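Local coordinates for protein oligogalacturonate lyase (Yersinia enterocolitica subsp. enterocolitica, PDB 3PE7) that probably cleaves short pectin-derived oligogalacturonates by beta-elimination in the cytoplasm, using a manganese ion bound in a seven-bladed beta-propeller, at residues Y14-Q22 and Q332-T340. Residues are numbered along the deposited sequence; the frame is centred on the assembly and turned at random.
Sequences YQDASTGAQ and QHRVARHDT
Asp16 lays its carboxylate across the start of the Arg337 side chain, the two running at about a right angle, with OD1 and OD2 each 3.5 Å from Arg337 CG. The touch is to the aliphatic part, while the polar work goes to the backbone: Asp16 OD2 takes the N-H of Arg337 at 2.7 Å, nearly straight but from above the carboxylate plane. A water bound to OD2 also donates to the carbonyl of Arg337. OD1 looks back into its own turn, collecting the amides of Ser18 and Thr19 as an Asx turn and Asx motif, so the carboxylate ties the 16-21 turn to the end of strand 331-337.

Further along, the Arg337 chain bends at chi3 (69°) and brings NH1 to Ser18 OG at 2.9 Å, close to the guanidinium plane. Asp339 is held side-on in a salt bridge by Arg337 NE and NH2, one nitrogen to each oxygen, NE to OD2 at 2.8 Å. These two partners fix the rotation of the guanidinium. Thr19 OG1 donates to Val335 O at 2.7 Å, arriving above the carbonyl plane. A chi1 of 74° sets this hydroxyl where it can also accept from Ala21 N, in an ST turn. Ala21 CB rests 3.3 Å from Val335 O.

The turn leans on the outermost strand of the preceding blade. Strand 22-25 pairs with 376-381 and so closes the ring with an N-terminal strand, as in many beta-propellers; 12-15 adds a further strand outside it. Two of the three direct hydrogen bonds between the blades here end on main-chain atoms, Arg337 N and Val335 O, and so depend on backbone positions near the end of strand 331-337, with Asp16 probably favoured as a carboxylate by its several donors.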
ATOM      1  N   TYR A  14     -24.098  -9.234   4.016  1.00 15.13           N
ATOM      2  CA  TYR A  14     -24.660 -10.228   3.096  1.00 14.83           C
ATOM      3  C   TYR A  14     -23.710 -11.418   2.957  1.00 14.79           C
ATOM      4  O   TYR A  14     -22.687 -11.487   3.636  1.00 14.86           O
ATOM      5  CB  TYR A  14     -24.929  -9.589   1.724  1.00 15.00           C
ATOM      6  CG  TYR A  14     -23.727  -8.938   1.087  1.00 15.27           C
ATOM      7  CD1 TYR A  14     -23.241  -7.699   1.548  1.00 17.44           C
ATOM      8  CD2 TYR A  14     -23.069  -9.549   0.034  1.00 13.72           C
ATOM      9  CE1 TYR A  14     -22.142  -7.115   0.966  1.00 16.08           C
ATOM     10  CE2 TYR A  14     -21.987  -8.960  -0.562  1.00 14.66           C
ATOM     11  CZ  TYR A  14     -21.524  -7.746  -0.087  1.00 13.94           C
ATOM     12  OH  TYR A  14     -20.442  -7.155  -0.682  1.00 16.98           O
ATOM     13  N   GLN A  15     -24.062 -12.372   2.105  1.00 14.66           N
ATOM     14  CA  GLN A  15     -23.228 -13.551   1.906  1.00 15.72           C
ATOM     15  C   GLN A  15     -22.632 -13.519   0.515  1.00 15.58           C
ATOM     16  O   GLN A  15     -23.342 -13.268  -0.456  1.00 15.91           O
ATOM     17  CB  GLN A  15     -24.074 -14.823   2.040  1.00 15.84           C
ATOM     18  CG  GLN A  15     -24.375 -15.230   3.455  1.00 20.92           C
ATOM     19  CD  GLN A  15     -25.094 -16.568   3.499  1.00 26.12           C
ATOM     20  OE1 GLN A  15     -26.305 -16.640   3.269  1.00 29.05           O
ATOM     21  NE2 GLN A  15     -24.345 -17.640   3.778  1.00 28.82           N
ATOM     22  N   ASP A  16     -21.332 -13.796   0.409  1.00 14.38           N
ATOM     23  CA  ASP A  16     -20.675 -13.854  -0.900  1.00 14.64           C
ATOM     24  C   ASP A  16     -21.358 -14.840  -1.859  1.00 15.11           C
ATOM     25  O   ASP A  16     -21.679 -15.954  -1.465  1.00 15.48           O
ATOM     26  CB  ASP A  16     -19.207 -14.255  -0.726  1.00 13.79           C
ATOM     27  CG  ASP A  16     -18.426 -14.155  -2.025  1.00 14.34           C
ATOM     28  OD1 ASP A  16     -18.387 -15.144  -2.785  1.00 13.49           O
ATOM     29  OD2 ASP A  16     -17.902 -13.063  -2.308  1.00 12.24           O
ATOM     30  N   ALA A  17     -21.543 -14.416  -3.106  1.00 16.25           N
ATOM     31  CA  ALA A  17     -22.276 -15.185  -4.126  1.00 16.91           C
ATOM     32  C   ALA A  17     -21.642 -16.533  -4.453  1.00 17.51           C
ATOM     33  O   ALA A  17     -22.345 -17.483  -4.773  1.00 18.16           O
ATOM     34  CB  ALA A  17     -22.438 -14.355  -5.401  1.00 17.26           C
ATOM     35  N   SER A  18     -20.317 -16.614  -4.331  1.00 16.57           N
ATOM     36  CA  SER A  18     -19.572 -17.808  -4.704  1.00 16.20           C
ATOM     37  C   SER A  18     -19.171 -18.644  -3.504  1.00 16.35           C
ATOM     38  O   SER A  18     -19.217 -19.873  -3.576  1.00 16.85           O
ATOM     39  CB  SER A  18     -18.306 -17.434  -5.502  1.00 15.84           C
ATOM     40  OG  SER A  18     -18.654 -16.892  -6.753  1.00 16.03           O
ATOM     41  N   THR A  19     -18.780 -17.996  -2.403  1.00 15.64           N
ATOM     42  CA  THR A  19     -18.173 -18.731  -1.272  1.00 15.69           C
ATOM     43  C   THR A  19     -19.055 -18.820  -0.033  1.00 15.94           C
ATOM     44  O   THR A  19     -18.782 -19.605   0.882  1.00 16.43           O
ATOM     45  CB  THR A  19     -16.838 -18.098  -0.831  1.00 15.61           C
ATOM     46  OG1 THR A  19     -17.102 -16.878  -0.123  1.00 14.00           O
ATOM     47  CG2 THR A  19     -15.960 -17.805  -2.035  1.00 15.08           C
ATOM     48  N   GLY A  20     -20.077 -17.975   0.014  1.00 15.74           N
ATOM     49  CA  GLY A  20     -20.976 -17.902   1.141  1.00 16.51           C
ATOM     50  C   GLY A  20     -20.415 -17.177   2.350  1.00 15.90           C
ATOM     51  O   GLY A  20     -21.087 -17.100   3.380  1.00 16.37           O
ATOM     52  N   ALA A  21     -19.197 -16.629   2.233  1.00 14.83           N
ATOM     53  CA  ALA A  21     -18.577 -15.890   3.347  1.00 14.55           C
ATOM     54  C   ALA A  21     -19.381 -14.645   3.719  1.00 13.91           C
ATOM     55  O   ALA A  21     -19.974 -14.004   2.855  1.00 13.77           O
ATOM     56  CB  ALA A  21     -17.149 -15.479   2.978  1.00 14.35           C
ATOM     57  N   GLN A  22     -19.383 -14.284   4.998  1.00 13.54           N
ATOM     58  CA  GLN A  22     -20.028 -13.045   5.415  1.00 13.67           C
ATOM     59  C   GLN A  22     -19.193 -11.850   4.930  1.00 13.38           C
ATOM     60  O   GLN A  22     -17.967 -11.790   5.154  1.00 12.73           O
ATOM     61  CB  GLN A  22     -20.178 -13.006   6.936  1.00 14.19           C
ATOM     62  CG  GLN A  22     -20.822 -11.726   7.444  1.00 18.17           C
ATOM     63  CD  GLN A  22     -21.408 -11.860   8.844  1.00 22.75           C
ATOM     64  OE1 GLN A  22     -22.266 -12.718   9.100  1.00 26.89           O
ATOM     65  NE2 GLN A  22     -20.965 -11.004   9.746  1.00 21.98           N
ATOM     66  N   GLN A 332      -4.308 -23.027   0.040  1.00 17.03           N
ATOM     67  CA  GLN A 332      -4.825 -21.830  -0.640  1.00 16.05           C
ATOM     68  C   GLN A 332      -6.344 -21.827  -0.543  1.00 15.24           C
ATOM     69  O   GLN A 332      -6.984 -22.881  -0.697  1.00 14.60           O
ATOM     70  CB  GLN A 332      -4.400 -21.853  -2.103  1.00 16.51           C
ATOM     71  CG  GLN A 332      -4.907 -20.707  -2.956  1.00 18.36           C
ATOM     72  CD  GLN A 332      -4.491 -20.853  -4.413  1.00 20.12           C
ATOM     73  OE1 GLN A 332      -3.298 -20.893  -4.730  1.00 20.35           O
ATOM     74  NE2 GLN A 332      -5.476 -20.952  -5.303  1.00 19.88           N
ATOM     75  N   HIS A 333      -6.918 -20.643  -0.330  1.00 14.10           N
ATOM     76  CA  HIS A 333      -8.345 -20.512  -0.020  1.00 14.24           C
ATOM     77  C   HIS A 333      -8.977 -19.387  -0.809  1.00 13.63           C
ATOM     78  O   HIS A 333      -8.550 -18.239  -0.721  1.00 13.77           O
ATOM     79  CB  HIS A 333      -8.525 -20.271   1.483  1.00 14.67           C
ATOM     80  CG  HIS A 333      -7.879 -21.328   2.316  1.00 14.52           C
ATOM     81  ND1 HIS A 333      -8.553 -22.457   2.731  1.00 15.75           N
ATOM     82  CD2 HIS A 333      -6.603 -21.468   2.740  1.00 14.13           C
ATOM     83  CE1 HIS A 333      -7.722 -23.235   3.401  1.00 15.14           C
ATOM     84  NE2 HIS A 333      -6.528 -22.665   3.411  1.00 14.81           N
ATOM     85  N   ARG A 334      -9.983 -19.732  -1.608  1.00 14.34           N
ATOM     86  CA  ARG A 334     -10.743 -18.734  -2.332  1.00 14.61           C
ATOM     87  C   ARG A 334     -11.824 -18.244  -1.366  1.00 14.62           C
ATOM     88  O   ARG A 334     -12.828 -18.926  -1.147  1.00 15.12           O
ATOM     89  CB  ARG A 334     -11.322 -19.370  -3.592  1.00 16.18           C
ATOM     90  CG  ARG A 334     -11.947 -18.411  -4.545  1.00 17.88           C
ATOM     91  CD  ARG A 334     -12.159 -19.088  -5.884  1.00 21.62           C
ATOM     92  NE  ARG A 334     -13.347 -19.932  -5.886  1.00 26.16           N
ATOM     93  CZ  ARG A 334     -13.782 -20.595  -6.962  1.00 30.03           C
ATOM     94  NH1 ARG A 334     -13.126 -20.515  -8.125  1.00 27.71           N
ATOM     95  NH2 ARG A 334     -14.883 -21.338  -6.879  1.00 31.60           N
ATOM     96  N   VAL A 335     -11.615 -17.074  -0.761  1.00 13.01           N
ATOM     97  CA  VAL A 335     -12.410 -16.711   0.408  1.00 13.02           C
ATOM     98  C   VAL A 335     -13.658 -15.876   0.103  1.00 12.29           C
ATOM     99  O   VAL A 335     -14.687 -15.988   0.785  1.00 10.95           O
ATOM    100  CB  VAL A 335     -11.535 -16.071   1.522  1.00 13.85           C
ATOM    101  CG1 VAL A 335     -10.492 -17.086   2.019  1.00 13.58           C
ATOM    102  CG2 VAL A 335     -10.853 -14.818   1.037  1.00 14.31           C
ATOM    103  N   ALA A 336     -13.561 -15.057  -0.936  1.00 11.21           N
ATOM    104  CA  ALA A 336     -14.666 -14.183  -1.340  1.00 11.02           C
ATOM    105  C   ALA A 336     -14.342 -13.539  -2.674  1.00 10.46           C
ATOM    106  O   ALA A 336     -13.223 -13.631  -3.158  1.00 11.43           O
ATOM    107  CB  ALA A 336     -14.920 -13.117  -0.290  1.00 10.90           C
ATOM    108  N   ARG A 337     -15.345 -12.904  -3.265  1.00 10.31           N
ATOM    109  CA  ARG A 337     -15.167 -12.153  -4.496  1.00 10.02           C
ATOM    110  C   ARG A 337     -14.868 -10.706  -4.149  1.00  9.98           C
ATOM    111  O   ARG A 337     -15.539 -10.116  -3.299  1.00 10.50           O
ATOM    112  CB  ARG A 337     -16.462 -12.187  -5.317  1.00  9.95           C
ATOM    113  CG  ARG A 337     -16.970 -13.604  -5.648  1.00 10.38           C
ATOM    114  CD  ARG A 337     -18.379 -13.542  -6.292  1.00 11.58           C
ATOM    115  NE  ARG A 337     -18.322 -12.947  -7.635  1.00 12.32           N
ATOM    116  CZ  ARG A 337     -18.075 -13.620  -8.753  1.00 14.03           C
ATOM    117  NH1 ARG A 337     -17.911 -14.948  -8.726  1.00 13.12           N
ATOM    118  NH2 ARG A 337     -18.000 -12.972  -9.901  1.00 15.10           N
ATOM    119  N   HIS A 338     -13.873 -10.118  -4.810  1.00  9.67           N
ATOM    120  CA  HIS A 338     -13.781  -8.652  -4.793  1.00  9.12           C
ATOM    121  C   HIS A 338     -14.686  -8.025  -5.873  1.00  9.58           C
ATOM    122  O   HIS A 338     -15.298  -6.964  -5.644  1.00  9.02           O
ATOM    123  CB  HIS A 338     -12.314  -8.163  -4.880  1.00  9.35           C
ATOM    124  CG  HIS A 338     -11.629  -8.465  -6.180  1.00  8.50           C
ATOM    125  ND1 HIS A 338     -10.577  -9.346  -6.285  1.00 10.80           N
ATOM    126  CD2 HIS A 338     -11.818  -7.958  -7.420  1.00  6.35           C
ATOM    127  CE1 HIS A 338     -10.174  -9.405  -7.545  1.00  6.86           C
ATOM    128  NE2 HIS A 338     -10.913  -8.563  -8.253  1.00 11.02           N
ATOM    129  N   ASP A 339     -14.791  -8.682  -7.032  1.00  9.15           N
ATOM    130  CA  ASP A 339     -15.640  -8.189  -8.147  1.00  8.99           C
ATOM    131  C   ASP A 339     -15.349  -6.751  -8.603  1.00  9.24           C
ATOM    132  O   ASP A 339     -16.244  -6.066  -9.128  1.00  9.85           O
ATOM    133  CB  ASP A 339     -17.139  -8.316  -7.800  1.00  9.21           C
ATOM    134  CG  ASP A 339     -17.726  -9.659  -8.168  1.00 10.25           C
ATOM    135  OD1 ASP A 339     -17.329 -10.235  -9.215  1.00 11.64           O
ATOM    136  OD2 ASP A 339     -18.605 -10.127  -7.411  1.00 13.31           O
ATOM    137  N   THR A 340     -14.121  -6.277  -8.422  1.00  9.35           N
ATOM    138  CA  THR A 340     -13.796  -4.930  -8.908  1.00  8.67           C
ATOM    139  C   THR A 340     -13.738  -4.892 -10.431  1.00  9.23           C
ATOM    140  O   THR A 340     -13.422  -5.900 -11.069  1.00  9.08           O
ATOM    141  CB  THR A 340     -12.518  -4.335  -8.264  1.00  9.73           C
ATOM    142  OG1 THR A 340     -12.590  -2.916  -8.367  1.00  9.16           O
ATOM    143  CG2 THR A 340     -11.248  -4.809  -8.958  1.00 10.03           C
TER
HETATM  144  O   HOH W   1     -17.413 -10.507  -1.466  1.00 23.18           O
HETATM  145  O   HOH W   2     -16.238 -20.606  -4.815  1.00 42.22           O